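Local structure of nitrate reductase (Ulva prolifera, 5YLY) at residues 40-51 with 126-134; 144-155 with 284-292. The protein is the FAD-binding cytochrome b5 reductase part of an enzyme that probably reduces nitrate to nitrite with NADH, the first step of nitrate assimilation. One frame throughout, in Å; residues are numbered along the deposited sequence.

Contact 1 of 2, residues 40-51 with 126-134; sequences EKIKISHDVTLF and ILEALEVGD
Glu40 and Val132 bring the two backbones closest, their CA atoms 5.9 Å apart, while Thr49 and Phe51 of the second strand lie across from Glu128 and Leu127 at the end of helix 122-129. The strands form an antiparallel hairpin in the six-stranded antiparallel sheet of the FAD-binding domain. A classic beta bulge sits at its turn, where Ile44 and Ser45 both face Val48. Helix 122-129 packs beside this hairpin, and the chain then leads into strand 135-142 of the same sheet.

Lys41 reaches the carbonyls of Glu128 and Leu130, where helix 122-129 gives way to loop. Its CG lies anti to the backbone N (chi1 178°) and the chain bends at chi3. NZ then donates to Leu130 O at 2.7 Å, nearly along the C=O axis, and to Glu128 O, from a position tilted off that carbonyl plane. Water 1 joins NZ to Glu131 OE1, and water 2 joins it to Glu128 OE2.

The Glu128 carboxylate turns back to the hairpin through its bend at chi2 (62°). Thr49 OG1 donates to its OE1 on the syn side, at 2.8 Å. Its other oxygen, OE2, makes a long salt bridge to Lys43 NZ, 3.6 Å away. Water 3 links OE2, Lys43 NZ and Thr49 OG1. With Thr49 on OE1 and Lys43 and waters on OE2, the carboxylate is probably kept from turning, and the lysine would support its negative charge.

Beside these polar groups, Phe51 is buried against the helix. Leu127 CB sits over one face of its ring in a CH-pi contact, 4.2 Å from the centroid.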
# COMPACT_ATOMS: atom_id res chain seq x y z
N GLU A 40 -0.99 -17.71 -11.15
CA GLU A 40 -2.38 -17.87 -10.71
C GLU A 40 -3.05 -16.54 -10.78
O GLU A 40 -2.40 -15.54 -10.56
CB GLU A 40 -2.46 -18.36 -9.23
CG GLU A 40 -1.78 -19.70 -8.99
CD GLU A 40 -1.99 -20.28 -7.60
OE1 GLU A 40 -1.05 -20.27 -6.77
OE2 GLU A 40 -3.12 -20.73 -7.35
N LYS A 41 -4.38 -16.54 -11.04
CA LYS A 41 -5.16 -15.29 -11.08
C LYS A 41 -6.40 -15.63 -10.28
O LYS A 41 -7.20 -16.47 -10.70
CB LYS A 41 -5.53 -14.94 -12.54
CG LYS A 41 -6.39 -13.67 -12.64
CD LYS A 41 -6.54 -13.16 -14.08
CE LYS A 41 -7.52 -13.94 -14.88
NZ LYS A 41 -7.81 -13.26 -16.18
N ILE A 42 -6.49 -15.09 -9.04
CA ILE A 42 -7.54 -15.49 -8.11
C ILE A 42 -8.44 -14.33 -7.68
O ILE A 42 -7.94 -13.35 -7.16
CB ILE A 42 -6.84 -16.11 -6.86
CG1 ILE A 42 -5.97 -17.36 -7.26
CG2 ILE A 42 -7.89 -16.50 -5.79
CD1 ILE A 42 -4.97 -17.77 -6.17
N LYS A 43 -9.74 -14.45 -7.90
CA LYS A 43 -10.66 -13.38 -7.52
C LYS A 43 -10.74 -13.23 -6.01
O LYS A 43 -10.94 -14.22 -5.30
CB LYS A 43 -12.06 -13.66 -8.02
CG LYS A 43 -12.21 -13.61 -9.50
CD LYS A 43 -13.73 -13.54 -9.82
CE LYS A 43 -13.97 -13.37 -11.29
NZ LYS A 43 -13.40 -12.09 -11.80
N ILE A 44 -10.63 -11.99 -5.53
CA ILE A 44 -10.84 -11.71 -4.10
C ILE A 44 -12.30 -11.29 -3.96
O ILE A 44 -13.01 -11.71 -3.04
CB ILE A 44 -9.86 -10.64 -3.61
CG1 ILE A 44 -8.46 -11.30 -3.47
CG2 ILE A 44 -10.32 -10.02 -2.28
CD1 ILE A 44 -7.32 -10.34 -3.30
N SER A 45 -12.72 -10.44 -4.87
CA SER A 45 -14.11 -10.00 -4.94
C SER A 45 -14.42 -9.69 -6.39
O SER A 45 -13.55 -9.92 -7.24
CB SER A 45 -14.34 -8.83 -4.00
OG SER A 45 -13.51 -7.75 -4.35
N HIS A 46 -15.66 -9.23 -6.70
CA HIS A 46 -16.07 -8.99 -8.09
C HIS A 46 -15.13 -8.06 -8.85
O HIS A 46 -14.99 -8.24 -10.05
CB HIS A 46 -17.53 -8.50 -8.20
CG HIS A 46 -17.72 -7.03 -7.96
ND1 HIS A 46 -17.90 -6.52 -6.69
CD2 HIS A 46 -17.73 -6.01 -8.85
CE1 HIS A 46 -18.05 -5.21 -6.85
NE2 HIS A 46 -17.93 -4.86 -8.13
N ASP A 47 -14.47 -7.09 -8.18
CA ASP A 47 -13.57 -6.16 -8.86
C ASP A 47 -12.18 -6.07 -8.24
O ASP A 47 -11.48 -5.06 -8.47
CB ASP A 47 -14.20 -4.77 -8.98
CG ASP A 47 -14.47 -4.05 -7.67
OD1 ASP A 47 -14.29 -4.67 -6.59
OD2 ASP A 47 -14.89 -2.88 -7.72
N VAL A 48 -11.77 -7.08 -7.43
CA VAL A 48 -10.43 -7.15 -6.85
C VAL A 48 -9.88 -8.52 -7.21
O VAL A 48 -10.54 -9.54 -6.93
CB VAL A 48 -10.36 -6.87 -5.33
CG1 VAL A 48 -8.91 -6.90 -4.83
CG2 VAL A 48 -11.03 -5.53 -4.98
N THR A 49 -8.70 -8.55 -7.85
CA THR A 49 -8.05 -9.80 -8.23
C THR A 49 -6.66 -9.87 -7.67
O THR A 49 -5.94 -8.86 -7.65
CB THR A 49 -8.04 -9.95 -9.76
OG1 THR A 49 -9.40 -9.97 -10.24
CG2 THR A 49 -7.33 -11.26 -10.22
N LEU A 50 -6.26 -11.09 -7.24
CA LEU A 50 -4.89 -11.35 -6.80
C LEU A 50 -4.17 -12.00 -7.98
O LEU A 50 -4.67 -12.98 -8.55
CB LEU A 50 -4.83 -12.28 -5.56
CG LEU A 50 -3.40 -12.52 -5.05
CD1 LEU A 50 -3.32 -12.53 -3.50
CD2 LEU A 50 -2.76 -13.80 -5.70
N PHE A 51 -3.03 -11.43 -8.37
CA PHE A 51 -2.21 -11.95 -9.46
C PHE A 51 -0.96 -12.51 -8.83
O PHE A 51 -0.24 -11.77 -8.15
CB PHE A 51 -1.84 -10.83 -10.45
CG PHE A 51 -3.03 -10.25 -11.15
CD1 PHE A 51 -3.52 -10.82 -12.33
CD2 PHE A 51 -3.73 -9.17 -10.60
CE1 PHE A 51 -4.64 -10.29 -12.96
CE2 PHE A 51 -4.87 -8.66 -11.21
CZ PHE A 51 -5.33 -9.22 -12.39
N ILE A 126 -5.80 -4.36 -18.34
CA ILE A 126 -4.77 -5.16 -19.02
C ILE A 126 -4.43 -6.37 -18.15
O ILE A 126 -4.41 -7.49 -18.64
CB ILE A 126 -3.53 -4.31 -19.39
CG1 ILE A 126 -3.85 -3.40 -20.60
CG2 ILE A 126 -2.30 -5.21 -19.68
CD1 ILE A 126 -2.87 -2.22 -20.77
N LEU A 127 -4.17 -6.13 -16.84
CA LEU A 127 -3.85 -7.19 -15.89
C LEU A 127 -5.01 -8.19 -15.80
O LEU A 127 -4.79 -9.38 -15.97
CB LEU A 127 -3.56 -6.60 -14.51
CG LEU A 127 -2.27 -5.77 -14.39
CD1 LEU A 127 -2.16 -5.19 -12.96
CD2 LEU A 127 -1.03 -6.65 -14.70
N GLU A 128 -6.24 -7.69 -15.62
CA GLU A 128 -7.43 -8.57 -15.53
C GLU A 128 -7.60 -9.45 -16.79
O GLU A 128 -8.08 -10.58 -16.69
CB GLU A 128 -8.70 -7.73 -15.26
CG GLU A 128 -9.97 -8.55 -15.01
CD GLU A 128 -9.97 -9.46 -13.80
OE1 GLU A 128 -9.09 -9.32 -12.92
OE2 GLU A 128 -10.90 -10.30 -13.70
N ALA A 129 -7.18 -8.94 -17.97
CA ALA A 129 -7.31 -9.70 -19.21
C ALA A 129 -6.21 -10.76 -19.36
O ALA A 129 -6.32 -11.62 -20.24
CB ALA A 129 -7.34 -8.77 -20.42
N LEU A 130 -5.17 -10.74 -18.49
CA LEU A 130 -4.09 -11.73 -18.60
C LEU A 130 -4.54 -13.13 -18.30
O LEU A 130 -5.42 -13.32 -17.46
CB LEU A 130 -2.93 -11.42 -17.65
CG LEU A 130 -2.14 -10.13 -17.86
CD1 LEU A 130 -1.04 -10.06 -16.87
CD2 LEU A 130 -1.55 -10.03 -19.30
N GLU A 131 -3.96 -14.10 -19.00
CA GLU A 131 -4.23 -15.51 -18.73
C GLU A 131 -2.98 -16.08 -18.07
O GLU A 131 -1.89 -15.55 -18.29
CB GLU A 131 -4.57 -16.30 -20.01
CG GLU A 131 -5.89 -15.88 -20.66
CD GLU A 131 -7.16 -16.11 -19.87
OE1 GLU A 131 -7.16 -16.93 -18.92
OE2 GLU A 131 -8.19 -15.48 -20.22
N VAL A 132 -3.12 -17.12 -17.23
CA VAL A 132 -1.97 -17.78 -16.61
C VAL A 132 -1.03 -18.19 -17.74
O VAL A 132 -1.50 -18.69 -18.80
CB VAL A 132 -2.46 -18.99 -15.75
CG1 VAL A 132 -1.31 -19.97 -15.43
CG2 VAL A 132 -3.14 -18.50 -14.47
N GLY A 133 0.25 -17.89 -17.56
CA GLY A 133 1.27 -18.16 -18.58
C GLY A 133 1.71 -16.91 -19.30
O GLY A 133 2.78 -16.90 -19.92
N ASP A 134 0.90 -15.82 -19.25
CA ASP A 134 1.25 -14.53 -19.87
C ASP A 134 2.30 -13.86 -18.98
O ASP A 134 2.40 -14.19 -17.79
CB ASP A 134 0.02 -13.61 -19.99
CG ASP A 134 -1.02 -14.06 -21.00
OD1 ASP A 134 -0.74 -15.05 -21.73
OD2 ASP A 134 -2.12 -13.44 -21.04
O HOH W 1 -9.12 -15.63 -17.23
O HOH W 2 -10.76 -12.42 -15.54
O HOH W 3 -10.37 -12.27 -11.79
O HOH W 4 -12.85 -9.10 -12.11

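Contact 2 of 2, residues 144-155 with 284-292; sequences HFHYDRPGHYKN and EKGVTSIEF
The last strand of the parallel NAD-binding sheet, 289-291, and the C-terminus after it meet the hairpin 145-155, part of a small three-stranded antiparallel sheet. Ile290 is the centre of the contact. Its side chain points into a group formed by His144, Phe145, Tyr153 and Asn155.

The branches of Ile290 have different partners. CD1 meets Tyr153 CE2 at 3.9 Å. CG2 comes to the edge of the His144 ring near CE1, and also approaches Phe145 CD1. CG1 packs against the amide of Asn155, 3.5 Å from ND2.

That amide is held by His144, whose ND1 donates to Asn155 OD1 at 2.8 Å. The oxygen lies in the imidazole plane. This bond, with the stack of His144 on His156, probably sets how the ring is turned. Glu291 O lies at the ring edge, 3.0 Å from NE2. His144 CG stands between its own backbone N and carbonyl carbon (chi1 52°), which brings the ring up to the strand end. An alanine in place of Asn155 would probably leave His144 ND1 without its acceptor, leave the ring less firmly set, and open a gap beside Ile290.

Phe145 also meets the C-terminal residue. Its CD2 lies 3.8 Å from Phe292 CE1, and the two ring planes stand at 87°.

Ile260 of the adjacent strand 259-264 touches both Phe145 and Tyr153. The Phe292 side chain touches Val262 and Cys264 of strand 259-264 and Pro176, Met177 and Val180 of helix 174-185, and lies about 5 Å from the bound FAD.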
# COMPACT_ATOMS: atom_id res chain seq x y z
N HIS A 144 12.21 6.12 -2.09
CA HIS A 144 13.16 6.90 -1.29
C HIS A 144 13.10 6.54 0.20
O HIS A 144 14.02 6.87 0.95
CB HIS A 144 12.82 8.39 -1.48
CG HIS A 144 11.37 8.69 -1.22
ND1 HIS A 144 10.92 9.11 0.02
CD2 HIS A 144 10.30 8.51 -2.04
CE1 HIS A 144 9.61 9.20 -0.08
NE2 HIS A 144 9.18 8.85 -1.30
N PHE A 145 11.99 5.95 0.64
CA PHE A 145 11.78 5.56 2.03
C PHE A 145 12.11 4.06 2.21
O PHE A 145 11.61 3.20 1.47
CB PHE A 145 10.34 5.86 2.48
CG PHE A 145 10.01 5.42 3.88
CD1 PHE A 145 10.31 6.22 4.97
CD2 PHE A 145 9.36 4.21 4.11
CE1 PHE A 145 9.98 5.81 6.27
CE2 PHE A 145 9.02 3.80 5.41
CZ PHE A 145 9.37 4.60 6.48
N HIS A 146 12.92 3.76 3.23
CA HIS A 146 13.33 2.40 3.52
C HIS A 146 13.26 2.15 5.02
O HIS A 146 14.03 2.73 5.77
CB HIS A 146 14.77 2.19 2.99
CG HIS A 146 15.36 0.82 3.18
ND1 HIS A 146 14.59 -0.28 3.52
CD2 HIS A 146 16.63 0.41 2.95
CE1 HIS A 146 15.42 -1.31 3.55
NE2 HIS A 146 16.65 -0.94 3.20
N TYR A 147 12.37 1.27 5.45
CA TYR A 147 12.29 0.88 6.86
C TYR A 147 13.24 -0.33 6.88
O TYR A 147 12.85 -1.44 6.51
CB TYR A 147 10.84 0.48 7.22
CG TYR A 147 10.67 0.12 8.68
CD1 TYR A 147 10.57 1.10 9.66
CD2 TYR A 147 10.64 -1.22 9.09
CE1 TYR A 147 10.43 0.77 11.01
CE2 TYR A 147 10.49 -1.56 10.43
CZ TYR A 147 10.40 -0.56 11.39
OH TYR A 147 10.20 -0.89 12.70
N ASP A 148 14.51 -0.07 7.21
CA ASP A 148 15.62 -1.01 7.04
C ASP A 148 15.93 -1.98 8.18
O ASP A 148 16.67 -2.95 7.97
CB ASP A 148 16.90 -0.26 6.68
CG ASP A 148 17.42 0.72 7.73
OD1 ASP A 148 16.58 1.36 8.41
OD2 ASP A 148 18.65 0.86 7.85
N ARG A 149 15.43 -1.69 9.38
CA ARG A 149 15.63 -2.56 10.54
C ARG A 149 14.63 -2.15 11.60
O ARG A 149 14.15 -1.01 11.54
CB ARG A 149 17.09 -2.54 11.07
CG ARG A 149 17.63 -1.17 11.41
CD ARG A 149 19.07 -1.27 11.91
NE ARG A 149 19.68 0.05 12.08
CZ ARG A 149 19.59 0.78 13.18
NH1 ARG A 149 18.93 0.32 14.24
NH2 ARG A 149 20.17 1.97 13.24
N PRO A 150 14.33 -3.04 12.59
CA PRO A 150 13.34 -2.68 13.61
C PRO A 150 13.59 -1.32 14.22
O PRO A 150 14.69 -1.06 14.69
CB PRO A 150 13.44 -3.82 14.62
CG PRO A 150 13.85 -5.00 13.79
CD PRO A 150 14.80 -4.43 12.78
N GLY A 151 12.58 -0.45 14.17
CA GLY A 151 12.63 0.88 14.76
C GLY A 151 13.59 1.86 14.09
O GLY A 151 14.09 2.75 14.76
N HIS A 152 13.81 1.72 12.78
CA HIS A 152 14.72 2.60 12.04
C HIS A 152 14.33 2.73 10.59
O HIS A 152 13.90 1.74 9.97
CB HIS A 152 16.19 2.11 12.15
CG HIS A 152 17.22 3.07 11.60
ND1 HIS A 152 17.60 3.02 10.27
CD2 HIS A 152 17.89 4.06 12.22
CE1 HIS A 152 18.49 4.00 10.12
NE2 HIS A 152 18.70 4.65 11.26
N TYR A 153 14.51 3.94 10.05
CA TYR A 153 14.22 4.18 8.63
C TYR A 153 15.25 5.11 7.99
O TYR A 153 15.99 5.84 8.68
CB TYR A 153 12.77 4.72 8.42
CG TYR A 153 12.60 6.17 8.84
CD1 TYR A 153 12.30 6.50 10.16
CD2 TYR A 153 12.76 7.21 7.92
CE1 TYR A 153 12.19 7.83 10.56
CE2 TYR A 153 12.65 8.54 8.32
CZ TYR A 153 12.36 8.84 9.64
OH TYR A 153 12.22 10.16 10.03
N LYS A 154 15.25 5.12 6.67
CA LYS A 154 16.06 6.03 5.85
C LYS A 154 15.04 6.69 4.93
O LYS A 154 14.13 6.02 4.44
CB LYS A 154 17.07 5.26 4.97
CG LYS A 154 18.14 4.45 5.69
CD LYS A 154 18.81 3.52 4.70
CE LYS A 154 20.03 2.85 5.26
NZ LYS A 154 20.55 1.85 4.29
N ASN A 155 15.15 8.00 4.73
CA ASN A 155 14.30 8.75 3.80
C ASN A 155 15.27 9.60 2.99
O ASN A 155 15.89 10.51 3.54
CB ASN A 155 13.28 9.63 4.52
CG ASN A 155 12.27 10.23 3.58
OD1 ASN A 155 11.85 9.61 2.59
ND2 ASN A 155 11.81 11.42 3.88
N GLU A 284 5.72 17.65 10.04
CA GLU A 284 6.38 18.52 9.08
C GLU A 284 6.49 17.78 7.74
O GLU A 284 7.16 16.74 7.66
CB GLU A 284 7.77 18.88 9.62
CG GLU A 284 8.43 20.08 8.97
CD GLU A 284 9.84 20.36 9.47
OE1 GLU A 284 10.24 19.78 10.51
OE2 GLU A 284 10.56 21.12 8.79
N LYS A 285 5.83 18.31 6.69
CA LYS A 285 5.85 17.75 5.34
C LYS A 285 7.28 17.54 4.82
O LYS A 285 8.09 18.45 4.89
CB LYS A 285 5.04 18.62 4.36
CG LYS A 285 4.69 17.88 3.07
CD LYS A 285 4.24 18.79 1.95
CE LYS A 285 4.11 18.01 0.66
NZ LYS A 285 3.88 18.90 -0.51
N GLY A 286 7.56 16.31 4.38
CA GLY A 286 8.86 15.91 3.84
C GLY A 286 9.90 15.51 4.85
O GLY A 286 10.95 14.99 4.46
N VAL A 287 9.66 15.78 6.15
CA VAL A 287 10.61 15.44 7.21
C VAL A 287 9.97 14.41 8.16
O VAL A 287 10.52 13.31 8.30
CB VAL A 287 11.27 16.68 7.90
CG1 VAL A 287 10.84 18.01 7.28
CG2 VAL A 287 11.22 16.69 9.42
N THR A 288 8.81 14.72 8.76
CA THR A 288 8.13 13.77 9.66
C THR A 288 6.81 13.26 9.06
O THR A 288 6.17 12.38 9.64
CB THR A 288 7.96 14.29 11.08
OG1 THR A 288 7.19 15.49 11.06
CG2 THR A 288 9.29 14.49 11.80
N SER A 289 6.39 13.81 7.92
CA SER A 289 5.22 13.41 7.13
C SER A 289 5.80 13.05 5.76
O SER A 289 6.22 13.95 5.02
CB SER A 289 4.23 14.56 7.00
OG SER A 289 3.33 14.65 8.09
N ILE A 290 5.88 11.74 5.45
CA ILE A 290 6.52 11.24 4.25
C ILE A 290 5.51 10.59 3.32
O ILE A 290 4.73 9.74 3.76
CB ILE A 290 7.68 10.26 4.66
CG1 ILE A 290 8.78 10.99 5.48
CG2 ILE A 290 8.29 9.50 3.45
CD1 ILE A 290 9.56 10.09 6.47
N GLU A 291 5.54 10.96 2.02
CA GLU A 291 4.63 10.35 1.06
C GLU A 291 5.32 9.21 0.34
O GLU A 291 6.50 9.33 -0.01
CB GLU A 291 4.19 11.36 0.00
CG GLU A 291 3.25 12.43 0.51
CD GLU A 291 2.79 13.40 -0.55
OE1 GLU A 291 3.00 13.15 -1.76
OE2 GLU A 291 2.20 14.42 -0.16
N PHE A 292 4.56 8.15 0.04
CA PHE A 292 5.06 7.07 -0.80
C PHE A 292 4.84 7.50 -2.26
O PHE A 292 3.91 8.30 -2.52
CB PHE A 292 4.31 5.77 -0.52
CG PHE A 292 4.72 5.04 0.73
CD1 PHE A 292 5.91 4.34 0.78
CD2 PHE A 292 3.86 4.97 1.82
CE1 PHE A 292 6.26 3.62 1.91
CE2 PHE A 292 4.21 4.24 2.95
CZ PHE A 292 5.41 3.57 2.99
OXT PHE A 292 5.60 7.06 -3.14

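The contacts share no strand or helix. Their nearest atoms are about 18 Å apart, and they lie on opposite sides of the chain's centre. Contact 1 stays within the FAD-binding domain, tying a hairpin of its sheet to a helix. Contact 2 joins the small antiparallel sheet to the edge of the parallel NAD-binding sheet. Both are partly buried, each with four buried residues among those that touch. Contact 1 is more exposed and uses charges, helix-end carbonyls and waters over one buried aromatic. Contact 2 relies mainly on apolar and aromatic packing, and none of its clear hydrogen bonds runs from one segment to the other. Both come within about 6 Å of the FAD, through Leu127 and Phe292.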